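Local coordinates for Lactamase_B domain-containing protein (Bacillus lehensis G1, PDB 7EV5) that probably acts as a zinc-dependent hydrolase of the metallo-beta-lactamase fold, with dual activity and a structure resembling both B3 beta-lactamases and glyoxalase II, at residues 37-40 with 41-45; 78-81 with 82-85; 138-142 with 143-147; 151-154 with 155-158; 169-172 with 173-177. All blocks are in the same frame, centred on the assembly; numbering follows the deposited sequence.

Contact 1. Residues 37-40 with 41-45; sequences ITWL and KREQL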
loop_
_atom_site.group_PDB
_atom_site.type_symbol
_atom_site.label_atom_id
_atom_site.label_comp_id
_atom_site.label_asym_id
_atom_site.label_seq_id
_atom_site.Cartn_x
_atom_site.Cartn_y
_atom_site.Cartn_z
ATOM N N ILE A 37 13.872 -0.341 -9.100
ATOM C CA ILE A 37 15.121 0.313 -8.700
ATOM C C ILE A 37 15.744 1.054 -9.876
ATOM O O ILE A 37 16.150 2.217 -9.750
ATOM C CB ILE A 37 16.100 -0.707 -8.087
ATOM C CG1 ILE A 37 15.616 -1.145 -6.703
ATOM C CG2 ILE A 37 17.509 -0.112 -7.982
ATOM C CD1 ILE A 37 16.245 -2.442 -6.230
ATOM N N THR A 38 15.824 0.396 -11.040
ATOM C CA THR A 38 16.438 1.048 -12.195
ATOM C C THR A 38 15.612 2.231 -12.681
ATOM O O THR A 38 16.185 3.226 -13.135
ATOM C CB THR A 38 16.743 0.057 -13.326
ATOM O OG1 THR A 38 15.536 -0.560 -13.781
ATOM C CG2 THR A 38 17.735 -1.016 -12.868
ATOM N N TRP A 39 14.275 2.163 -12.585
ATOM C CA TRP A 39 13.463 3.325 -12.941
ATOM C C TRP A 39 13.771 4.507 -12.033
ATOM O O TRP A 39 13.970 5.633 -12.505
ATOM C CB TRP A 39 11.970 3.000 -12.901
ATOM C CG TRP A 39 11.102 4.188 -13.244
ATOM C CD1 TRP A 39 10.805 4.637 -14.487
ATOM C CD2 TRP A 39 10.449 5.081 -12.330
ATOM N NE1 TRP A 39 9.993 5.744 -14.415
ATOM C CE2 TRP A 39 9.765 6.040 -13.098
ATOM C CE3 TRP A 39 10.374 5.163 -10.936
ATOM C CZ2 TRP A 39 9.012 7.064 -12.523
ATOM C CZ3 TRP A 39 9.624 6.182 -10.366
ATOM C CH2 TRP A 39 8.954 7.116 -11.160
ATOM N N LEU A 40 13.813 4.267 -10.719
ATOM C CA LEU A 40 14.139 5.338 -9.783
ATOM C C LEU A 40 15.485 5.967 -10.121
ATOM O O LEU A 40 15.637 7.194 -10.071
ATOM C CB LEU A 40 14.158 4.792 -8.353
ATOM C CG LEU A 40 12.798 4.413 -7.763
ATOM C CD1 LEU A 40 12.992 3.451 -6.613
ATOM C CD2 LEU A 40 12.040 5.660 -7.320
ATOM N N LYS A 41 16.466 5.140 -10.467
ATOM C CA LYS A 41 17.798 5.653 -10.779
ATOM C C LYS A 41 17.821 6.394 -12.110
ATOM O O LYS A 41 18.475 7.437 -12.229
ATOM C CB LYS A 41 18.816 4.517 -10.750
ATOM C CG LYS A 41 18.995 3.943 -9.360
ATOM C CD LYS A 41 20.220 3.067 -9.249
ATOM C CE LYS A 41 20.571 2.817 -7.791
ATOM N NZ LYS A 41 21.152 4.017 -7.128
ATOM N N ARG A 42 17.123 5.879 -13.125
ATOM C CA ARG A 42 17.060 6.592 -14.398
ATOM C C ARG A 42 16.439 7.972 -14.225
ATOM O O ARG A 42 16.856 8.938 -14.875
ATOM C CB ARG A 42 16.271 5.781 -15.427
ATOM C CG ARG A 42 17.001 4.549 -15.926
ATOM C CD ARG A 42 16.333 3.928 -17.140
ATOM N NE ARG A 42 14.915 3.638 -16.933
ATOM C CZ ARG A 42 14.445 2.503 -16.420
ATOM N NH1 ARG A 42 15.275 1.536 -16.046
ATOM N NH2 ARG A 42 13.135 2.336 -16.286
ATOM N N GLU A 43 15.435 8.080 -13.358
ATOM C CA GLU A 43 14.742 9.335 -13.101
ATOM C C GLU A 43 15.472 10.209 -12.095
ATOM O O GLU A 43 15.004 11.315 -11.808
ATOM C CB GLU A 43 13.314 9.059 -12.626
ATOM C CG GLU A 43 12.472 8.319 -13.646
ATOM C CD GLU A 43 12.400 9.046 -14.971
ATOM O OE1 GLU A 43 12.055 10.244 -14.974
ATOM O OE2 GLU A 43 12.690 8.415 -16.007
ATOM N N GLN A 44 16.596 9.734 -11.560
ATOM C CA GLN A 44 17.390 10.490 -10.595
ATOM C C GLN A 44 16.557 10.891 -9.378
ATOM O O GLN A 44 16.682 11.997 -8.850
ATOM C CB GLN A 44 18.086 11.686 -11.255
ATOM C CG GLN A 44 18.783 11.304 -12.566
ATOM C CD GLN A 44 19.772 12.352 -13.055
ATOM O OE1 GLN A 44 20.644 12.801 -12.311
ATOM N NE2 GLN A 44 19.642 12.735 -14.316
ATOM N N LEU A 45 15.683 9.981 -8.942
ATOM C CA LEU A 45 14.860 10.197 -7.761
ATOM C C LEU A 45 15.559 9.621 -6.537
ATOM O O LEU A 45 16.168 8.550 -6.600
ATOM C CB LEU A 45 13.494 9.525 -7.939
ATOM C CG LEU A 45 12.543 10.198 -8.936
ATOM C CD1 LEU A 45 11.357 9.307 -9.307
ATOM C CD2 LEU A 45 12.047 11.540 -8.403
#
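Thr38 O accepts a 2.8 Å hydrogen bond from Arg42 N, one turn further along the helix. The side chain of Arg42 folds back over the same turn. Its chain bends at the third torsion (chi3 -54°), which lays one guanidinium face over Trp39 CA and Thr38 O. From there Arg42 NH1 gives a weak bond to Thr38 OG1, at 3.1 Å and 131°; the hydroxyl has its stronger bond with Glu34 O. Arg42 NH2 sits at the edge of the Trp39 indole, 3.6 Å from Trp39 CB. This is the C-terminal end of helix 33-42, which links parallel strands 23-27 and 46-51 in a beta-alpha-beta unit. A Schellman motif closes it, with Gln44 at positive phi and Leu45 N bonded to Leu40 O at 3.0 Å. Glu43 CG lies over one indole face, 3.8 Å from the centre of the five-membered ring of Trp39, in a CH-pi contact. Leu45 CD1 reaches the other end of the indole, 3.7 Å from Trp39 CZ3.

Contact 2. Residues 78-81 with 82-85; sequences TKER and HWLE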
loop_
_atom_site.group_PDB
_atom_site.type_symbol
_atom_site.label_atom_id
_atom_site.label_comp_id
_atom_site.label_asym_id
_atom_site.label_seq_id
_atom_site.Cartn_x
_atom_site.Cartn_y
_atom_site.Cartn_z
ATOM N N THR A 78 1.918 -2.449 13.173
ATOM C CA THR A 78 2.382 -3.444 14.140
ATOM C C THR A 78 1.578 -4.741 14.086
ATOM O O THR A 78 2.114 -5.814 14.399
ATOM C CB THR A 78 2.376 -2.838 15.552
ATOM O OG1 THR A 78 3.168 -3.656 16.422
ATOM C CG2 THR A 78 0.963 -2.716 16.116
ATOM N N LYS A 79 0.306 -4.684 13.684
ATOM C CA LYS A 79 -0.477 -5.912 13.671
ATOM C C LYS A 79 0.042 -6.923 12.657
ATOM O O LYS A 79 -0.268 -8.113 12.780
ATOM C CB LYS A 79 -1.953 -5.612 13.440
ATOM C CG LYS A 79 -2.665 -5.085 14.675
ATOM C CD LYS A 79 -3.996 -4.451 14.298
ATOM C CE LYS A 79 -4.685 -3.819 15.498
ATOM N NZ LYS A 79 -4.711 -4.756 16.659
ATOM N N GLU A 80 0.827 -6.485 11.670
ATOM C CA GLU A 80 1.414 -7.384 10.681
ATOM C C GLU A 80 2.935 -7.459 10.777
ATOM O O GLU A 80 3.588 -7.914 9.837
ATOM C CB GLU A 80 0.956 -7.002 9.269
ATOM C CG GLU A 80 -0.525 -7.301 9.054
ATOM C CD GLU A 80 -1.055 -6.787 7.729
ATOM O OE1 GLU A 80 -0.256 -6.529 6.814
ATOM O OE2 GLU A 80 -2.283 -6.641 7.608
ATOM N N ARG A 81 3.509 -7.057 11.915
ATOM C CA ARG A 81 4.965 -6.991 12.034
ATOM C C ARG A 81 5.639 -8.340 11.815
ATOM O O ARG A 81 6.765 -8.386 11.306
ATOM C CB ARG A 81 5.357 -6.396 13.391
ATOM C CG ARG A 81 5.037 -7.259 14.619
ATOM C CD ARG A 81 5.558 -6.577 15.906
ATOM N NE ARG A 81 5.094 -7.227 17.129
ATOM C CZ ARG A 81 5.775 -8.144 17.808
ATOM N NH1 ARG A 81 6.966 -8.553 17.382
ATOM N NH2 ARG A 81 5.248 -8.660 18.912
ATOM N N HIS A 82 4.978 -9.443 12.180
ATOM C CA HIS A 82 5.545 -10.765 11.959
ATOM C C HIS A 82 5.385 -11.251 10.528
ATOM O O HIS A 82 5.995 -12.264 10.165
ATOM C CB HIS A 82 4.867 -11.797 12.866
ATOM C CG HIS A 82 5.046 -11.536 14.329
ATOM N ND1 HIS A 82 6.286 -11.474 14.927
ATOM C CD2 HIS A 82 4.141 -11.319 15.311
ATOM C CE1 HIS A 82 6.135 -11.231 16.217
ATOM N NE2 HIS A 82 4.845 -11.135 16.476
ATOM N N TRP A 83 4.580 -10.573 9.712
ATOM C CA TRP A 83 4.249 -11.110 8.397
ATOM C C TRP A 83 5.385 -10.974 7.395
ATOM O O TRP A 83 5.462 -11.766 6.450
ATOM C CB TRP A 83 3.023 -10.395 7.832
ATOM C CG TRP A 83 1.737 -10.772 8.493
ATOM C CD1 TRP A 83 1.563 -11.260 9.756
ATOM C CD2 TRP A 83 0.440 -10.670 7.918
ATOM N NE1 TRP A 83 0.225 -11.474 10.003
ATOM C CE2 TRP A 83 -0.487 -11.131 8.882
ATOM C CE3 TRP A 83 -0.028 -10.251 6.677
ATOM C CZ2 TRP A 83 -1.866 -11.168 8.638
ATOM C CZ3 TRP A 83 -1.398 -10.292 6.435
ATOM C CH2 TRP A 83 -2.297 -10.749 7.418
ATOM N N LEU A 84 6.262 -9.979 7.554
ATOM C CA LEU A 84 7.302 -9.750 6.556
ATOM C C LEU A 84 8.213 -10.962 6.424
ATOM O O LEU A 84 8.598 -11.346 5.314
ATOM C CB LEU A 84 8.131 -8.526 6.944
ATOM C CG LEU A 84 7.417 -7.179 6.841
ATOM C CD1 LEU A 84 8.386 -6.089 7.285
ATOM C CD2 LEU A 84 6.883 -6.899 5.437
ATOM N N GLU A 85 8.563 -11.575 7.547
ATOM C CA GLU A 85 9.580 -12.610 7.576
ATOM C C GLU A 85 9.002 -14.008 7.667
ATOM O O GLU A 85 9.769 -14.974 7.717
ATOM C CB GLU A 85 10.510 -12.370 8.767
ATOM C CG GLU A 85 11.345 -11.112 8.644
ATOM C CD GLU A 85 11.949 -10.700 9.962
ATOM O OE1 GLU A 85 11.215 -10.145 10.797
ATOM O OE2 GLU A 85 13.156 -10.945 10.165
HETATM O O HOH W 1 2.148 -9.827 13.105
HETATM O O HOH W 2 8.545 -10.043 10.104
#
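Glu80 and Trp83 both turn CG beside their own backbone N (chi1 -70° and -73°), and Glu80 then runs extended beyond CG. This lays the Glu80 chain along one face of the indole. Glu80 CG stands over the six-membered ring of Trp83, 3.7 Å from its centre, as a CH-pi contact. The carboxylate continues over the same ring, its plane only 10° from that of the indole. Glu80 OE1 comes 3.7 Å from Trp83 CE3, while OE2 lies nearer CZ3 and CH2. In the backbone, Trp83 N is bonded to Glu80 O at 2.8 Å, with the donor well above the carbonyl plane.

Arg81 and His82 run side by side on the exposed side. Arg81 CG sits over the centre of the imidazole, and the guanidinium turns one face to His82 NE2, with the two planes far from parallel. Two waters brace the backbone. One links Lys79 O to His82 N; the other takes a bond from Glu85 N and gives bonds to Arg81 O and Glu85 OE1, the latter at 2.8 Å.

The buried carboxylate is held by Ser132 OG, Gly134 N and Ala55 N. Glu80 also packs on His54, and Trp83 lies close to His56; both histidines bind zinc. The pair thus forms part of the second shell of the metallo-beta-lactamase zinc site.

Contact 3. Residues 138-142 with 143-147; sequences YYYQK and EAVLF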
loop_
_atom_site.group_PDB
_atom_site.type_symbol
_atom_site.label_atom_id
_atom_site.label_comp_id
_atom_site.label_asym_id
_atom_site.label_seq_id
_atom_site.Cartn_x
_atom_site.Cartn_y
_atom_site.Cartn_z
ATOM N N TYR A 138 -2.841 5.700 3.350
ATOM C CA TYR A 138 -2.061 6.924 3.491
ATOM C C TYR A 138 -2.673 7.990 2.588
ATOM O O TYR A 138 -2.635 7.864 1.359
ATOM C CB TYR A 138 -0.615 6.680 3.076
ATOM C CG TYR A 138 0.109 5.560 3.810
ATOM C CD1 TYR A 138 0.771 5.807 5.003
ATOM C CD2 TYR A 138 0.147 4.265 3.296
ATOM C CE1 TYR A 138 1.454 4.813 5.668
ATOM C CE2 TYR A 138 0.844 3.256 3.948
ATOM C CZ TYR A 138 1.490 3.544 5.140
ATOM O OH TYR A 138 2.181 2.567 5.809
ATOM N N TYR A 139 -3.236 9.033 3.187
ATOM C CA TYR A 139 -3.876 10.111 2.440
ATOM C C TYR A 139 -2.899 11.271 2.294
ATOM O O TYR A 139 -2.418 11.819 3.291
ATOM C CB TYR A 139 -5.141 10.560 3.166
ATOM C CG TYR A 139 -5.838 11.761 2.569
ATOM C CD1 TYR A 139 -6.220 11.780 1.239
ATOM C CD2 TYR A 139 -6.156 12.858 3.357
ATOM C CE1 TYR A 139 -6.873 12.883 0.691
ATOM C CE2 TYR A 139 -6.808 13.954 2.826
ATOM C CZ TYR A 139 -7.165 13.960 1.493
ATOM O OH TYR A 139 -7.818 15.054 0.971
ATOM N N TYR A 140 -2.598 11.632 1.047
ATOM C CA TYR A 140 -1.713 12.748 0.717
ATOM C C TYR A 140 -2.591 13.899 0.240
ATOM O O TYR A 140 -3.014 13.930 -0.919
ATOM C CB TYR A 140 -0.766 12.302 -0.388
ATOM C CG TYR A 140 0.309 13.286 -0.769
ATOM C CD1 TYR A 140 1.209 13.766 0.174
ATOM C CD2 TYR A 140 0.438 13.721 -2.091
ATOM C CE1 TYR A 140 2.217 14.650 -0.189
ATOM C CE2 TYR A 140 1.440 14.613 -2.458
ATOM C CZ TYR A 140 2.322 15.068 -1.497
ATOM O OH TYR A 140 3.325 15.950 -1.842
ATOM N N GLN A 141 -2.859 14.858 1.131
ATOM C CA GLN A 141 -3.817 15.911 0.799
ATOM C C GLN A 141 -3.302 16.816 -0.320
ATOM O O GLN A 141 -4.085 17.251 -1.176
ATOM C CB GLN A 141 -4.178 16.714 2.054
ATOM C CG GLN A 141 -5.233 17.781 1.804
ATOM C CD GLN A 141 -6.055 18.102 3.034
ATOM O OE1 GLN A 141 -5.743 17.659 4.140
ATOM N NE2 GLN A 141 -7.117 18.882 2.848
ATOM N N LYS A 142 -1.986 17.065 -0.360
ATOM C CA LYS A 142 -1.433 18.065 -1.279
ATOM C C LYS A 142 -1.803 17.780 -2.732
ATOM O O LYS A 142 -2.138 18.701 -3.486
ATOM C CB LYS A 142 0.082 18.162 -1.111
ATOM C CG LYS A 142 0.750 19.217 -1.986
ATOM C CD LYS A 142 2.260 19.206 -1.788
ATOM C CE LYS A 142 2.900 20.522 -2.210
ATOM N NZ LYS A 142 2.791 20.759 -3.673
ATOM N N GLU A 143 -1.736 16.520 -3.154
ATOM C CA GLU A 143 -2.140 16.145 -4.502
ATOM C C GLU A 143 -3.401 15.299 -4.518
ATOM O O GLU A 143 -3.720 14.704 -5.549
ATOM C CB GLU A 143 -1.002 15.460 -5.265
ATOM C CG GLU A 143 0.262 16.310 -5.424
ATOM C CD GLU A 143 0.061 17.542 -6.296
ATOM O OE1 GLU A 143 -0.847 17.531 -7.148
ATOM O OE2 GLU A 143 0.822 18.518 -6.129
ATOM N N ALA A 144 -4.122 15.236 -3.399
ATOM C CA ALA A 144 -5.443 14.615 -3.337
ATOM C C ALA A 144 -5.424 13.168 -3.833
ATOM O O ALA A 144 -6.179 12.778 -4.725
ATOM C CB ALA A 144 -6.484 15.454 -4.086
ATOM N N VAL A 145 -4.548 12.366 -3.235
ATOM C CA VAL A 145 -4.407 10.964 -3.599
ATOM C C VAL A 145 -4.331 10.131 -2.327
ATOM O O VAL A 145 -3.695 10.531 -1.346
ATOM C CB VAL A 145 -3.190 10.720 -4.526
ATOM C CG1 VAL A 145 -1.926 11.309 -3.947
ATOM C CG2 VAL A 145 -3.007 9.236 -4.816
ATOM N N LEU A 146 -4.990 8.976 -2.351
ATOM C CA LEU A 146 -5.071 8.063 -1.220
ATOM C C LEU A 146 -4.425 6.747 -1.625
ATOM O O LEU A 146 -4.893 6.078 -2.553
ATOM C CB LEU A 146 -6.535 7.830 -0.838
ATOM C CG LEU A 146 -6.791 6.817 0.285
ATOM C CD1 LEU A 146 -6.405 7.386 1.635
ATOM C CD2 LEU A 146 -8.268 6.406 0.260
ATOM N N PHE A 147 -3.365 6.359 -0.919
ATOM C CA PHE A 147 -2.713 5.072 -1.157
ATOM C C PHE A 147 -3.319 4.105 -0.151
ATOM O O PHE A 147 -2.870 4.012 0.988
ATOM C CB PHE A 147 -1.202 5.218 -1.029
ATOM C CG PHE A 147 -0.638 6.264 -1.951
ATOM C CD1 PHE A 147 -0.357 5.952 -3.268
ATOM C CD2 PHE A 147 -0.428 7.564 -1.510
ATOM C CE1 PHE A 147 0.147 6.894 -4.128
ATOM C CE2 PHE A 147 0.072 8.528 -2.375
ATOM C CZ PHE A 147 0.359 8.200 -3.686
HETATM O O HOH W 3 3.407 18.572 -5.419
#
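Tyr140 lies along the start of the second strand. Its CB packs on Val145, 3.9 Å from Val145 CG1. CG is anti to the backbone N (chi1 -174°), and the ring extends toward the turn. Tyr140 CD2 is also 3.9 Å from Val145 CG1, which approaches the ring edge near its plane. Further out, Tyr140 CE2 meets Glu143 CG at 3.6 Å, the glutamate chain running alongside the tyrosine. Lys142 CB lies over one face of the ring. The two segments form the hairpin of strands 136-140 and 145-149 in one of the two mixed sheets of the fold. A type I turn from Gln141 to Ala144 joins them, with a G1 beta bulge where Ala144 and Val145 face Tyr140. Tyr140 N bonds to Val145 O at 2.9 Å, and Tyr138 exchanges two backbone bonds with Phe147. On the other face of the sheet, Leu146 CD1 touches Tyr139 CB at 3.7 Å. On the face shared with Tyr140, Phe147 stacks on Phe27 and the Tyr138 hydroxyl is bonded to Leu52 O. At the turn, Lys142 NZ and Glu143 OE2 form a long salt bridge of 3.9 Å. A water closes the gap, accepting from Lys142 NZ and donating to Glu143 OE2 at 2.7 Å.

Contact 4. Residues 151-154 with 155-158; sequences VLFQ and QSIG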
loop_
_atom_site.group_PDB
_atom_site.type_symbol
_atom_site.label_atom_id
_atom_site.label_comp_id
_atom_site.label_asym_id
_atom_site.label_seq_id
_atom_site.Cartn_x
_atom_site.Cartn_y
_atom_site.Cartn_z
ATOM N N VAL A 151 -8.114 -2.219 0.015
ATOM C CA VAL A 151 -9.436 -2.020 0.601
ATOM C C VAL A 151 -10.488 -1.802 -0.482
ATOM O O VAL A 151 -11.547 -2.444 -0.485
ATOM C CB VAL A 151 -9.374 -0.846 1.594
ATOM C CG1 VAL A 151 -10.759 -0.476 2.068
ATOM C CG2 VAL A 151 -8.488 -1.214 2.782
ATOM N N LEU A 152 -10.210 -0.888 -1.409
ATOM C CA LEU A 152 -11.181 -0.402 -2.382
ATOM C C LEU A 152 -10.507 -0.361 -3.741
ATOM O O LEU A 152 -9.450 0.257 -3.890
ATOM C CB LEU A 152 -11.653 1.008 -2.002
ATOM C CG LEU A 152 -12.600 1.725 -2.964
ATOM C CD1 LEU A 152 -13.915 0.959 -3.116
ATOM C CD2 LEU A 152 -12.846 3.157 -2.527
ATOM N N PHE A 153 -11.111 -1.011 -4.732
ATOM C CA PHE A 153 -10.588 -0.992 -6.088
ATOM C C PHE A 153 -11.601 -0.316 -6.991
ATOM O O PHE A 153 -12.730 -0.021 -6.592
ATOM C CB PHE A 153 -10.371 -2.416 -6.609
ATOM C CG PHE A 153 -9.515 -3.277 -5.719
ATOM C CD1 PHE A 153 -8.187 -2.946 -5.466
ATOM C CD2 PHE A 153 -10.023 -4.442 -5.160
ATOM C CE1 PHE A 153 -7.389 -3.762 -4.657
ATOM C CE2 PHE A 153 -9.233 -5.258 -4.353
ATOM C CZ PHE A 153 -7.910 -4.916 -4.094
ATOM N N GLN A 154 -11.191 -0.067 -8.230
ATOM C CA GLN A 154 -12.141 0.349 -9.251
ATOM C C GLN A 154 -13.094 -0.807 -9.516
ATOM O O GLN A 154 -12.677 -1.869 -9.985
ATOM C CB GLN A 154 -11.388 0.721 -10.522
ATOM C CG GLN A 154 -12.275 1.316 -11.596
ATOM C CD GLN A 154 -11.557 1.422 -12.918
ATOM O OE1 GLN A 154 -11.199 0.409 -13.528
ATOM N NE2 GLN A 154 -11.312 2.651 -13.361
ATOM N N GLN A 155 -14.368 -0.623 -9.170
ATOM C CA GLN A 155 -15.452 -1.581 -9.408
ATOM C C GLN A 155 -15.457 -2.808 -8.497
ATOM O O GLN A 155 -16.279 -3.709 -8.708
ATOM C CB GLN A 155 -15.554 -2.023 -10.877
ATOM C CG GLN A 155 -16.071 -0.953 -11.818
ATOM C CD GLN A 155 -17.519 -0.613 -11.542
ATOM O OE1 GLN A 155 -17.839 0.504 -11.139
ATOM N NE2 GLN A 155 -18.402 -1.580 -11.750
ATOM N N SER A 156 -14.592 -2.884 -7.491
ATOM C CA SER A 156 -14.650 -4.004 -6.558
ATOM C C SER A 156 -14.036 -3.563 -5.238
ATOM O O SER A 156 -13.606 -2.419 -5.083
ATOM C CB SER A 156 -13.977 -5.273 -7.101
ATOM O OG SER A 156 -12.574 -5.122 -7.243
ATOM N N ILE A 157 -14.020 -4.487 -4.277
ATOM C CA ILE A 157 -13.437 -4.245 -2.965
ATOM C C ILE A 157 -12.500 -5.398 -2.623
ATOM O O ILE A 157 -12.488 -6.440 -3.279
ATOM C CB ILE A 157 -14.496 -4.023 -1.861
ATOM C CG1 ILE A 157 -15.350 -5.277 -1.657
ATOM C CG2 ILE A 157 -15.373 -2.826 -2.195
ATOM C CD1 ILE A 157 -16.358 -5.124 -0.526
ATOM N N GLY A 158 -11.695 -5.195 -1.582
ATOM C CA GLY A 158 -10.715 -6.199 -1.220
ATOM C C GLY A 158 -11.338 -7.530 -0.843
ATOM O O GLY A 158 -12.411 -7.604 -0.233
HETATM O O HOH W 4 -11.675 -4.305 -9.557
#
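Residues 151-154 and 155-158 run antiparallel, their end-to-end directions 161° apart, with Leu152 facing Ile157 as a non-hydrogen-bonded pair. They form a short, weakly bonded beta hairpin directly after the zinc ligand Asp150. Gly158 N is bonded to Val151 O at 3.0 Å, and Phe153 N to Ser156 O at 2.9 Å. Both donors sit above the carbonyl plane of their acceptor. Phe153 leans across the second strand. With CG beside its backbone N (chi1 -54°), the ring reaches along residues 156-158. Ser156 OG lies at the ring edge, 3.4 Å from Phe153 CD2, and Ile157 O is at the same edge. Gly158 CA is 3.6 Å from Phe153 CE2. The side chain of Phe153 also lies close to those of Asp150 and His191, both zinc ligands. On the other face, Leu152 CD1 meets Ile157 CG2 at 4.2 Å. At the turn, one water donates to Gln154 O at 2.7 Å and lies 2.6 Å from Ser156 OG.

Contact 5. Residues 169-172 with 173-177; sequences LLLA and SIHNK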
loop_
_atom_site.group_PDB
_atom_site.type_symbol
_atom_site.label_atom_id
_atom_site.label_comp_id
_atom_site.label_asym_id
_atom_site.label_seq_id
_atom_site.Cartn_x
_atom_site.Cartn_y
_atom_site.Cartn_z
ATOM N N LEU A 169 -15.735 -5.813 8.791
ATOM C CA LEU A 169 -14.775 -4.771 9.106
ATOM C C LEU A 169 -14.378 -3.999 7.852
ATOM O O LEU A 169 -14.231 -2.773 7.893
ATOM C CB LEU A 169 -13.557 -5.425 9.757
ATOM C CG LEU A 169 -12.514 -4.561 10.435
ATOM C CD1 LEU A 169 -13.177 -3.602 11.404
ATOM C CD2 LEU A 169 -11.538 -5.464 11.167
ATOM N N LEU A 170 -14.212 -4.704 6.723
ATOM C CA LEU A 170 -13.852 -4.027 5.484
ATOM C C LEU A 170 -14.905 -2.998 5.092
ATOM O O LEU A 170 -14.573 -1.869 4.720
ATOM C CB LEU A 170 -13.662 -5.046 4.363
ATOM C CG LEU A 170 -13.269 -4.371 3.050
ATOM C CD1 LEU A 170 -11.910 -3.718 3.228
ATOM C CD2 LEU A 170 -13.214 -5.389 1.944
ATOM N N LEU A 171 -16.185 -3.362 5.189
ATOM C CA LEU A 171 -17.227 -2.420 4.790
ATOM C C LEU A 171 -17.270 -1.205 5.707
ATOM O O LEU A 171 -17.527 -0.085 5.249
ATOM C CB LEU A 171 -18.585 -3.114 4.731
ATOM C CG LEU A 171 -18.788 -3.927 3.457
ATOM C CD1 LEU A 171 -20.065 -4.696 3.532
ATOM C CD2 LEU A 171 -18.773 -3.027 2.225
ATOM N N ALA A 172 -17.020 -1.400 7.000
ATOM C CA ALA A 172 -16.926 -0.260 7.902
ATOM C C ALA A 172 -15.735 0.623 7.560
ATOM O O ALA A 172 -15.849 1.851 7.573
ATOM C CB ALA A 172 -16.855 -0.735 9.349
ATOM N N SER A 173 -14.570 0.025 7.290
ATOM C CA SER A 173 -13.436 0.836 6.847
ATOM C C SER A 173 -13.797 1.681 5.637
ATOM O O SER A 173 -13.473 2.874 5.583
ATOM C CB SER A 173 -12.214 -0.033 6.523
ATOM O OG SER A 173 -11.706 -0.632 7.693
ATOM N N ILE A 174 -14.478 1.084 4.661
ATOM C CA ILE A 174 -14.824 1.807 3.443
ATOM C C ILE A 174 -15.801 2.939 3.740
ATOM O O ILE A 174 -15.555 4.098 3.398
ATOM C CB ILE A 174 -15.352 0.840 2.371
ATOM C CG1 ILE A 174 -14.221 -0.068 1.890
ATOM C CG2 ILE A 174 -15.954 1.613 1.197
ATOM C CD1 ILE A 174 -14.685 -1.206 1.014
ATOM N N HIS A 175 -16.924 2.623 4.385
ATOM C CA HIS A 175 -17.951 3.637 4.597
ATOM C C HIS A 175 -17.521 4.693 5.609
ATOM O O HIS A 175 -17.827 5.879 5.431
ATOM C CB HIS A 175 -19.249 2.975 5.043
ATOM C CG HIS A 175 -19.962 2.259 3.942
ATOM N ND1 HIS A 175 -20.443 2.907 2.824
ATOM C CD2 HIS A 175 -20.265 0.951 3.776
ATOM C CE1 HIS A 175 -21.021 2.031 2.024
ATOM N NE2 HIS A 175 -20.935 0.836 2.581
ATOM N N ASN A 176 -16.829 4.289 6.680
ATOM C CA ASN A 176 -16.560 5.202 7.785
ATOM C C ASN A 176 -15.249 5.959 7.648
ATOM O O ASN A 176 -15.118 7.041 8.232
ATOM C CB ASN A 176 -16.578 4.467 9.131
ATOM C CG ASN A 176 -17.909 3.796 9.416
ATOM O OD1 ASN A 176 -18.939 4.181 8.872
ATOM N ND2 ASN A 176 -17.880 2.759 10.253
ATOM N N LYS A 177 -14.282 5.429 6.907
ATOM C CA LYS A 177 -12.966 6.048 6.842
ATOM C C LYS A 177 -12.544 6.483 5.448
ATOM O O LYS A 177 -11.869 7.505 5.315
ATOM C CB LYS A 177 -11.926 5.089 7.427
ATOM C CG LYS A 177 -12.245 4.718 8.878
ATOM C CD LYS A 177 -11.251 3.744 9.439
ATOM C CE LYS A 177 -11.589 3.450 10.889
ATOM N NZ LYS A 177 -10.764 2.330 11.423
#
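Helix 167-178 packs on the hairpin that follows the zinc ligand Asp150, and residues 169-177 form its middle and later turns. Ser173 N, Ile174 N, His175 N and Asn176 N bond in turn to the carbonyls four residues earlier. The bond from Asn176 N to Ala172 O is 2.8 Å long. On the buried side, Leu170 CG meets Ile174 CD1 at 4.0 Å, the two side chains crossing at a slant. With Ile174 CG1 beside its backbone N (chi1 -68°), CD1 runs back along the helix to Leu170. These two side chains pack on Val151 and Ile157. Ser173 OG lies 3.3 Å from Leu169 O, but its hydrogen bond is to Pro129 O. Lys177 NZ is bonded to His127 O, a second polar tie between the helix and the chain before zinc ligand His131. Further round the helix, His175 CD2 comes 3.3 Å from Leu171 O. Asn176 folds its amide back over the preceding turn, where ND2 is 3.8 Å from Ala172 CB.

How the contacts relate
The five contacts come in series along the chain, all within one metallo-beta-lactamase fold. Contact 1 lies at the end of helix 33-42, which joins two parallel strands of the first sheet, and contact 2 follows strand 74-77 of that sheet. Contact 3 is a hairpin of the second sheet. Contact 4 follows it directly, with the zinc ligand Asp150 just before residues 151-154. Contacts 4 and 5 touch, their centres 12 Å apart, where helix 167-178 packs on the hairpin. Contacts 1 and 5 are the farthest pair, with centres 36 Å apart on opposite sides of the chain's centre. Contacts 2 and 4, centres 23 Å apart, each place an aromatic side chain near zinc ligands.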